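Local coordinates for protein D-mannonate dehydratase (Streptococcus suis, PDB 3BDK) that probably catalyses the dehydration of D-mannonate to 2-dehydro-3-deoxy-D-gluconate and water, using ferrous iron or manganese as its metal cofactor, at residues K22-K31 / I42-Y53; V269-L277 / A313-Y321. All coordinates share one frame; numbering follows the deposited sequence.

Contact 1 (K22-K31 / I42-Y53). With DNO (D-mannose), chain C.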
loop_
_atom_site.group_PDB
_atom_site.type_symbol
_atom_site.label_atom_id
_atom_site.label_comp_id
_atom_site.label_asym_id
_atom_site.label_seq_id
_atom_site.Cartn_x
_atom_site.Cartn_y
_atom_site.Cartn_z
ATOM N N LYS A 22 3.763 8.549 13.158
ATOM C CA LYS A 22 2.854 7.492 13.513
ATOM C C LYS A 22 1.682 7.403 12.538
ATOM O O LYS A 22 0.740 8.183 12.599
ATOM C CB LYS A 22 2.402 7.660 14.970
ATOM C CG LYS A 22 3.590 7.645 15.963
ATOM C CD LYS A 22 3.210 8.125 17.374
ATOM C CE LYS A 22 2.225 7.168 18.054
ATOM N NZ LYS A 22 1.986 7.487 19.488
ATOM N N MET A 23 1.744 6.426 11.643
ATOM C CA MET A 23 0.691 6.232 10.660
ATOM C C MET A 23 -0.650 6.198 11.360
ATOM O O MET A 23 -0.787 5.549 12.382
ATOM C CB MET A 23 0.922 4.941 9.871
ATOM C CG MET A 23 0.741 5.096 8.357
ATOM S SD MET A 23 1.949 6.185 7.553
ATOM C CE MET A 23 3.455 5.647 8.364
ATOM N N SER A 24 -1.628 6.914 10.810
ATOM C CA SER A 24 -2.930 7.090 11.451
ATOM C C SER A 24 -4.035 6.976 10.431
ATOM O O SER A 24 -3.753 6.735 9.280
ATOM C CB SER A 24 -2.976 8.429 12.156
ATOM O OG SER A 24 -1.842 8.533 12.986
ATOM N N PHE A 25 -5.283 7.165 10.839
ATOM C CA PHE A 25 -6.406 6.785 9.993
ATOM C C PHE A 25 -7.710 7.285 10.607
ATOM O O PHE A 25 -7.977 7.058 11.787
ATOM C CB PHE A 25 -6.438 5.252 9.898
ATOM C CG PHE A 25 -6.974 4.712 8.613
ATOM C CD1 PHE A 25 -8.265 4.222 8.543
ATOM C CD2 PHE A 25 -6.172 4.634 7.477
ATOM C CE1 PHE A 25 -8.761 3.689 7.355
ATOM C CE2 PHE A 25 -6.666 4.098 6.282
ATOM C CZ PHE A 25 -7.948 3.634 6.224
ATOM N N ARG A 26 -8.538 7.951 9.817
ATOM C CA ARG A 26 -9.741 8.548 10.373
ATOM C C ARG A 26 -10.813 7.509 10.616
ATOM O O ARG A 26 -11.058 6.664 9.757
ATOM C CB ARG A 26 -10.276 9.658 9.468
ATOM C CG ARG A 26 -11.303 10.545 10.131
ATOM C CD ARG A 26 -11.526 11.779 9.314
ATOM N NE ARG A 26 -12.650 12.586 9.778
ATOM C CZ ARG A 26 -12.896 13.816 9.336
ATOM N NH1 ARG A 26 -12.094 14.349 8.427
ATOM N NH2 ARG A 26 -13.935 14.509 9.801
ATOM N N TRP A 27 -11.441 7.570 11.789
ATOM C CA TRP A 27 -12.571 6.703 12.111
ATOM C C TRP A 27 -13.764 7.547 12.580
ATOM O O TRP A 27 -13.642 8.366 13.488
ATOM C CB TRP A 27 -12.164 5.644 13.149
ATOM C CG TRP A 27 -13.254 4.638 13.464
ATOM C CD1 TRP A 27 -13.776 3.686 12.622
ATOM C CD2 TRP A 27 -13.952 4.492 14.709
ATOM N NE1 TRP A 27 -14.755 2.963 13.267
ATOM C CE2 TRP A 27 -14.886 3.434 14.544
ATOM C CE3 TRP A 27 -13.880 5.155 15.948
ATOM C CZ2 TRP A 27 -15.738 3.023 15.565
ATOM C CZ3 TRP A 27 -14.735 4.749 16.967
ATOM C CH2 TRP A 27 -15.654 3.690 16.767
ATOM N N TYR A 28 -14.912 7.341 11.947
ATOM C CA TYR A 28 -16.099 8.167 12.197
ATOM C C TYR A 28 -16.996 7.726 13.369
ATOM O O TYR A 28 -18.200 8.030 13.393
ATOM C CB TYR A 28 -16.916 8.333 10.900
ATOM C CG TYR A 28 -16.330 9.388 9.995
ATOM C CD1 TYR A 28 -15.197 9.121 9.219
ATOM C CD2 TYR A 28 -16.887 10.668 9.936
ATOM C CE1 TYR A 28 -14.640 10.104 8.398
ATOM C CE2 TYR A 28 -16.340 11.653 9.119
ATOM C CZ TYR A 28 -15.215 11.369 8.353
ATOM O OH TYR A 28 -14.671 12.350 7.542
ATOM N N GLY A 29 -16.412 7.035 14.344
ATOM C CA GLY A 29 -17.173 6.581 15.501
ATOM C C GLY A 29 -17.923 5.281 15.280
ATOM O O GLY A 29 -17.905 4.707 14.182
ATOM N N LYS A 30 -18.573 4.813 16.345
ATOM C CA LYS A 30 -19.388 3.588 16.344
ATOM C C LYS A 30 -20.164 3.403 15.027
ATOM O O LYS A 30 -20.360 2.273 14.565
ATOM C CB LYS A 30 -20.358 3.619 17.539
ATOM C CG LYS A 30 -20.792 2.254 18.111
ATOM C CD LYS A 30 -21.885 2.432 19.192
ATOM C CE LYS A 30 -21.912 1.274 20.214
ATOM N NZ LYS A 30 -22.960 1.427 21.290
ATOM N N LYS A 31 -20.575 4.517 14.420
ATOM C CA LYS A 31 -21.384 4.503 13.194
ATOM C C LYS A 31 -20.602 4.262 11.888
ATOM O O LYS A 31 -21.214 4.030 10.840
ATOM C CB LYS A 31 -22.230 5.780 13.095
ATOM C CG LYS A 31 -21.436 7.086 13.024
ATOM C CD LYS A 31 -22.211 8.137 12.224
ATOM C CE LYS A 31 -21.635 9.540 12.396
ATOM N NZ LYS A 31 -22.626 10.589 11.990
ATOM N N ILE A 42 -4.381 -3.104 9.217
ATOM C CA ILE A 42 -3.420 -2.499 8.283
ATOM C C ILE A 42 -2.046 -2.528 8.916
ATOM O O ILE A 42 -1.895 -2.098 10.057
ATOM C CB ILE A 42 -3.784 -1.018 7.981
ATOM C CG1 ILE A 42 -5.110 -0.926 7.228
ATOM C CG2 ILE A 42 -2.667 -0.314 7.215
ATOM C CD1 ILE A 42 -5.820 0.412 7.399
ATOM N N PRO A 43 -1.034 -3.033 8.189
ATOM C CA PRO A 43 0.320 -3.090 8.731
ATOM C C PRO A 43 0.744 -1.712 9.194
ATOM O O PRO A 43 0.322 -0.718 8.605
ATOM C CB PRO A 43 1.169 -3.488 7.526
ATOM C CG PRO A 43 0.254 -4.172 6.616
ATOM C CD PRO A 43 -1.100 -3.570 6.818
ATOM N N GLY A 44 1.548 -1.672 10.255
ATOM C CA GLY A 44 2.150 -0.434 10.767
ATOM C C GLY A 44 1.218 0.658 11.284
ATOM O O GLY A 44 1.676 1.687 11.789
ATOM N N MET A 45 -0.082 0.432 11.152
ATOM C CA MET A 45 -1.081 1.422 11.520
ATOM C C MET A 45 -1.159 1.536 13.022
ATOM O O MET A 45 -1.375 0.530 13.711
ATOM C CB MET A 45 -2.446 1.016 10.971
ATOM C CG MET A 45 -3.548 2.029 11.228
ATOM S SD MET A 45 -3.164 3.657 10.575
ATOM C CE MET A 45 -3.357 3.393 8.810
ATOM N N GLN A 46 -0.991 2.759 13.524
ATOM C CA GLN A 46 -0.952 3.022 14.970
ATOM C C GLN A 46 -2.086 3.937 15.431
ATOM O O GLN A 46 -2.936 3.541 16.243
ATOM C CB GLN A 46 0.382 3.654 15.376
ATOM C CG GLN A 46 1.630 2.954 14.875
ATOM C CD GLN A 46 2.846 3.326 15.691
ATOM O OE1 GLN A 46 2.777 3.389 16.916
ATOM N NE2 GLN A 46 3.965 3.565 15.027
ATOM N N GLY A 47 -2.076 5.163 14.908
ATOM C CA GLY A 47 -2.965 6.213 15.355
ATOM C C GLY A 47 -4.338 6.102 14.748
ATOM O O GLY A 47 -4.495 5.709 13.593
ATOM N N ILE A 48 -5.345 6.436 15.534
ATOM C CA ILE A 48 -6.652 6.627 14.986
ATOM C C ILE A 48 -6.877 8.153 14.980
ATOM O O ILE A 48 -6.101 8.896 15.593
ATOM C CB ILE A 48 -7.707 5.789 15.763
ATOM C CG1 ILE A 48 -8.879 5.400 14.859
ATOM C CG2 ILE A 48 -8.191 6.509 17.005
ATOM C CD1 ILE A 48 -9.594 4.136 15.303
ATOM N N VAL A 49 -7.896 8.612 14.256
ATOM C CA VAL A 49 -8.189 10.028 14.075
ATOM C C VAL A 49 -9.708 10.162 14.004
ATOM O O VAL A 49 -10.351 9.638 13.094
ATOM C CB VAL A 49 -7.547 10.582 12.775
ATOM C CG1 VAL A 49 -8.217 11.876 12.340
ATOM C CG2 VAL A 49 -6.060 10.794 12.946
ATOM N N THR A 50 -10.291 10.850 14.975
ATOM C CA THR A 50 -11.744 10.921 15.069
ATOM C C THR A 50 -12.208 12.175 15.813
ATOM O O THR A 50 -11.396 12.980 16.269
ATOM C CB THR A 50 -12.326 9.648 15.752
ATOM O OG1 THR A 50 -13.766 9.706 15.762
ATOM C CG2 THR A 50 -11.793 9.505 17.170
ATOM N N ALA A 51 -13.522 12.315 15.923
ATOM C CA ALA A 51 -14.131 13.429 16.609
ATOM C C ALA A 51 -15.429 12.947 17.244
ATOM O O ALA A 51 -15.851 11.807 17.011
ATOM C CB ALA A 51 -14.402 14.555 15.624
ATOM N N VAL A 52 -16.046 13.824 18.037
ATOM C CA VAL A 52 -17.326 13.579 18.697
ATOM C C VAL A 52 -18.472 14.007 17.770
ATOM O O VAL A 52 -18.390 15.040 17.110
ATOM C CB VAL A 52 -17.376 14.328 20.071
ATOM C CG1 VAL A 52 -18.756 14.277 20.690
ATOM C CG2 VAL A 52 -16.360 13.738 21.040
ATOM N N TYR A 53 -19.542 13.223 17.718
ATOM C CA TYR A 53 -20.588 13.476 16.726
ATOM C C TYR A 53 -22.009 13.760 17.236
ATOM O O TYR A 53 -22.931 13.968 16.442
ATOM C CB TYR A 53 -20.576 12.362 15.675
ATOM C CG TYR A 53 -19.444 12.547 14.685
ATOM C CD1 TYR A 53 -19.482 13.593 13.749
ATOM C CD2 TYR A 53 -18.326 11.706 14.694
ATOM C CE1 TYR A 53 -18.445 13.793 12.845
ATOM C CE2 TYR A 53 -17.271 11.900 13.784
ATOM C CZ TYR A 53 -17.345 12.946 12.866
ATOM O OH TYR A 53 -16.331 13.164 11.965
HETATM C C1 DNO C . -12.551 17.164 3.214
HETATM C C2 DNO C . -12.232 16.043 4.217
HETATM C C3 DNO C . -13.419 15.632 5.144
HETATM C C4 DNO C . -14.162 16.681 6.034
HETATM C C5 DNO C . -13.347 17.811 6.734
HETATM C C6 DNO C . -14.060 18.239 8.023
HETATM O O1 DNO C . -11.766 17.428 2.302
HETATM O O2 DNO C . -11.051 16.369 4.973
HETATM O O3 DNO C . -12.967 14.601 6.016
HETATM O O4 DNO C . -15.267 17.228 5.302
HETATM O O5 DNO C . -12.005 17.429 7.074
HETATM O O6 DNO C . -14.854 19.400 7.763
#
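F25 lays its ring under the end of I42, whose CD1 sits over one ring face at 4.1 Å from the centroid and 17° off the normal, a CH-pi contact. M45 meets the same ring obliquely: its SD, 5.4 Å from the F25 ring centroid, makes a Met-aromatic contact, and CE packs 3.4 Å from F25 CD2. Its CG is anti to the backbone N, but bends at the next two torsions bring SD and CE back to the S24 carbonyl and alongside the ring. Beside this cluster the backbones are tied together. M23 O accepts from both Q46 N and G47 N, the latter at 2.9 Å. Farther along, W27 N donates to V49 O, and R26 and V49 form the single beta bridge. T50 OG1 then donates to W27 O across 2.6 Å, nearly along the C=O axis; it is anti to its own backbone N (chi1 -177°), which swings the hydroxyl across to 22-31. W27 CB packs on I48 CD1, while the indole N-H is bonded to V34 O. At the pocket end, Y28 and Y53 lie near parallel, planes 20° apart, but slid so far that they barely overlap. The extended R26 chain passes V49 and carries its guanidinium to the bound D-mannose, a substrate analogue: NH1 makes a weak bond to D-mannose O5, and NH2 a weak one, 3.5 Å long, to Y53 OH, which lies at the edge of the guanidinium, in its plane. D-mannose O3 donates to Y28 OH, and Y345 is a further partner of the ligand. Apolar packing and backbone bonds thus run side by side while polar side chains gather at the pocket end, consistent with the pairing of 22-31 on strand 47-50 of this xylose isomerase-like TIM barrel helping to place R26 and Y28 at the sugar.

Contact 2 (V269-L277 / A313-Y321)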
loop_
_atom_site.group_PDB
_atom_site.type_symbol
_atom_site.label_atom_id
_atom_site.label_comp_id
_atom_site.label_asym_id
_atom_site.label_seq_id
_atom_site.Cartn_x
_atom_site.Cartn_y
_atom_site.Cartn_z
ATOM N N VAL A 269 3.975 22.581 -3.010
ATOM C CA VAL A 269 3.859 21.875 -1.753
ATOM C C VAL A 269 5.214 21.420 -1.185
ATOM O O VAL A 269 5.397 21.401 0.049
ATOM C CB VAL A 269 2.837 20.678 -1.808
ATOM C CG1 VAL A 269 1.457 21.133 -2.312
ATOM C CG2 VAL A 269 3.360 19.510 -2.638
ATOM N N LEU A 270 6.160 21.066 -2.062
ATOM C CA LEU A 270 7.490 20.672 -1.599
ATOM C C LEU A 270 8.159 21.810 -0.869
ATOM O O LEU A 270 8.717 21.603 0.205
ATOM C CB LEU A 270 8.396 20.192 -2.729
ATOM C CG LEU A 270 8.060 18.838 -3.350
ATOM C CD1 LEU A 270 9.218 18.362 -4.180
ATOM C CD2 LEU A 270 7.732 17.846 -2.284
ATOM N N ALA A 271 8.101 23.007 -1.442
ATOM C CA ALA A 271 8.662 24.176 -0.781
ATOM C C ALA A 271 7.829 24.519 0.449
ATOM O O ALA A 271 8.375 24.845 1.494
ATOM C CB ALA A 271 8.731 25.348 -1.733
ATOM N N MET A 272 6.509 24.423 0.326
ATOM C CA MET A 272 5.624 24.787 1.416
ATOM C C MET A 272 5.814 23.866 2.623
ATOM O O MET A 272 5.820 24.298 3.793
ATOM C CB MET A 272 4.177 24.741 0.950
ATOM C CG MET A 272 3.655 26.071 0.463
ATOM S SD MET A 272 1.867 25.995 0.373
ATOM C CE MET A 272 1.705 25.174 -1.193
ATOM N N THR A 273 5.974 22.586 2.305
ATOM C CA THR A 273 6.261 21.567 3.289
ATOM C C THR A 273 7.572 21.907 3.997
ATOM O O THR A 273 7.571 22.068 5.214
ATOM C CB THR A 273 6.225 20.189 2.627
ATOM O OG1 THR A 273 4.868 19.919 2.259
ATOM C CG2 THR A 273 6.720 19.089 3.559
ATOM N N GLU A 274 8.661 22.075 3.246
ATOM C CA GLU A 274 9.941 22.419 3.869
ATOM C C GLU A 274 9.887 23.714 4.701
ATOM O O GLU A 274 10.189 23.695 5.911
ATOM C CB GLU A 274 11.071 22.465 2.848
ATOM C CG GLU A 274 12.433 22.708 3.458
ATOM C CD GLU A 274 13.580 22.197 2.593
ATOM O OE1 GLU A 274 13.527 22.289 1.335
ATOM O OE2 GLU A 274 14.556 21.688 3.201
ATOM N N TYR A 275 9.482 24.828 4.085
ATOM C CA TYR A 275 9.343 26.071 4.838
ATOM C C TYR A 275 8.770 25.832 6.243
ATOM O O TYR A 275 9.351 26.281 7.232
ATOM C CB TYR A 275 8.497 27.141 4.103
ATOM C CG TYR A 275 8.196 28.298 5.021
ATOM C CD1 TYR A 275 9.141 29.312 5.239
ATOM C CD2 TYR A 275 7.005 28.338 5.734
ATOM C CE1 TYR A 275 8.892 30.350 6.132
ATOM C CE2 TYR A 275 6.733 29.378 6.633
ATOM C CZ TYR A 275 7.683 30.379 6.830
ATOM O OH TYR A 275 7.393 31.399 7.727
ATOM N N ALA A 276 7.637 25.130 6.314
ATOM C CA ALA A 276 6.870 24.987 7.542
ATOM C C ALA A 276 7.545 24.072 8.536
ATOM O O ALA A 276 7.353 24.208 9.748
ATOM C CB ALA A 276 5.496 24.474 7.229
ATOM N N LEU A 277 8.320 23.125 8.011
ATOM C CA LEU A 277 9.131 22.245 8.843
ATOM C C LEU A 277 10.248 23.027 9.536
ATOM O O LEU A 277 10.431 22.882 10.735
ATOM C CB LEU A 277 9.711 21.069 8.040
ATOM C CG LEU A 277 8.806 19.935 7.552
ATOM C CD1 LEU A 277 9.588 19.097 6.576
ATOM C CD2 LEU A 277 8.228 19.081 8.667
ATOM N N ALA A 313 9.533 12.950 -2.290
ATOM C CA ALA A 313 10.112 14.205 -1.839
ATOM C C ALA A 313 9.467 14.634 -0.522
ATOM O O ALA A 313 10.174 14.953 0.436
ATOM C CB ALA A 313 9.934 15.249 -2.879
ATOM N N VAL A 314 8.134 14.592 -0.463
ATOM C CA VAL A 314 7.400 14.945 0.755
ATOM C C VAL A 314 7.946 14.124 1.923
ATOM O O VAL A 314 8.660 14.663 2.748
ATOM C CB VAL A 314 5.871 14.729 0.627
ATOM C CG1 VAL A 314 5.188 15.007 1.942
ATOM C CG2 VAL A 314 5.276 15.605 -0.476
ATOM N N VAL A 315 7.634 12.826 1.952
ATOM C CA VAL A 315 8.022 11.927 3.047
ATOM C C VAL A 315 9.516 12.015 3.375
ATOM O O VAL A 315 9.887 12.008 4.541
ATOM C CB VAL A 315 7.599 10.462 2.753
ATOM C CG1 VAL A 315 8.049 10.063 1.399
ATOM C CG2 VAL A 315 8.162 9.486 3.776
ATOM N N LYS A 316 10.360 12.116 2.354
ATOM C CA LYS A 316 11.776 12.390 2.541
ATOM C C LYS A 316 12.019 13.589 3.461
ATOM O O LYS A 316 12.806 13.478 4.384
ATOM C CB LYS A 316 12.455 12.625 1.201
ATOM C CG LYS A 316 13.930 12.960 1.282
ATOM C CD LYS A 316 14.567 12.765 -0.089
ATOM C CE LYS A 316 16.087 12.653 -0.006
ATOM N NZ LYS A 316 16.687 13.957 0.353
ATOM N N LEU A 317 11.345 14.717 3.213
ATOM C CA LEU A 317 11.510 15.924 4.019
ATOM C C LEU A 317 11.095 15.658 5.459
ATOM O O LEU A 317 11.787 16.073 6.401
ATOM C CB LEU A 317 10.680 17.085 3.455
ATOM C CG LEU A 317 11.147 17.810 2.186
ATOM C CD1 LEU A 317 9.981 18.421 1.464
ATOM C CD2 LEU A 317 12.188 18.863 2.498
ATOM N N LEU A 318 9.965 14.970 5.628
ATOM C CA LEU A 318 9.493 14.561 6.941
ATOM C C LEU A 318 10.579 13.762 7.675
ATOM O O LEU A 318 10.742 13.866 8.906
ATOM C CB LEU A 318 8.241 13.705 6.800
ATOM C CG LEU A 318 6.894 14.305 6.394
ATOM C CD1 LEU A 318 5.879 13.186 6.434
ATOM C CD2 LEU A 318 6.438 15.479 7.292
ATOM N N VAL A 319 11.316 12.973 6.901
ATOM C CA VAL A 319 12.435 12.217 7.405
ATOM C C VAL A 319 13.580 13.185 7.723
ATOM O O VAL A 319 13.898 13.384 8.889
ATOM C CB VAL A 319 12.821 11.099 6.386
ATOM C CG1 VAL A 319 14.256 10.597 6.585
ATOM C CG2 VAL A 319 11.797 9.958 6.434
ATOM N N ASP A 320 14.155 13.815 6.699
ATOM C CA ASP A 320 15.235 14.800 6.855
ATOM C C ASP A 320 15.095 15.767 8.046
ATOM O O ASP A 320 16.087 16.179 8.647
ATOM C CB ASP A 320 15.403 15.603 5.566
ATOM C CG ASP A 320 16.168 14.838 4.484
ATOM O OD1 ASP A 320 16.819 13.809 4.787
ATOM O OD2 ASP A 320 16.136 15.282 3.317
ATOM N N TYR A 321 13.866 16.117 8.393
ATOM C CA TYR A 321 13.627 17.066 9.465
ATOM C C TYR A 321 13.282 16.406 10.802
ATOM O O TYR A 321 13.032 17.099 11.789
ATOM C CB TYR A 321 12.578 18.118 9.032
ATOM C CG TYR A 321 13.214 19.180 8.172
ATOM C CD1 TYR A 321 13.455 18.945 6.819
ATOM C CD2 TYR A 321 13.645 20.395 8.718
ATOM C CE1 TYR A 321 14.072 19.893 6.018
ATOM C CE2 TYR A 321 14.277 21.367 7.912
ATOM C CZ TYR A 321 14.476 21.093 6.562
ATOM O OH TYR A 321 15.090 21.990 5.735
#
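L317 is the knob of the apolar packing: it enters the hole formed by L270, T273, E274 and L277. Its two methyl branches divide the work, CD1 meeting T273 CG2 at 3.9 Å and the L270 carbonyl, CD2 lying against the carboxylate carbon of E274. Nearer the N-terminal ends, L270 straddles A313 with both branches, CD1 approaching A313 CB to 3.4 Å, and its CD2 also reaches V314 CG2. At the other end L277 slips between L317 and Y321, CD1 touching L317 CB, while L277 CB rests over one face of the tyrosine ring, offset toward the rim.

Polar contact is concentrated in one bond. Y321 OH donates to E274 OE2 across 2.6 Å, using the anti lone pair of that oxygen, with carboxylate and ring planes 88° apart. The glutamate reaches it because CG stands anti to the backbone N (chi1 -175°) and the chain beyond is extended.

The two helices run nearly parallel, 12° apart, with axes 9.9 Å from each other. L277, V314 and L318 all rest on strand 282-286, as neighbouring outer helices rest on the strands of a TIM barrel.

How the contacts relate
Contact 1 comes first along the chain and closes before contact 2 opens. Their centres lie 24 Å apart, and about 8 Å separates their nearest atoms, so the two do not touch. Contact 1 includes strand 47-50, at one end of the parallel sheet order, whereas contact 2 joins two outer helices, one before and one after strand 282-286 in the chain and both packed against it, near the other end. Helix 348-368 links the neighbourhoods, packing against F25 and I42 of contact 1 and against V315 and V319 of 313-321. Within one TIM barrel, the first contact contributes residues to the sugar pocket near the manganese, while the second belongs to the surrounding helical layer.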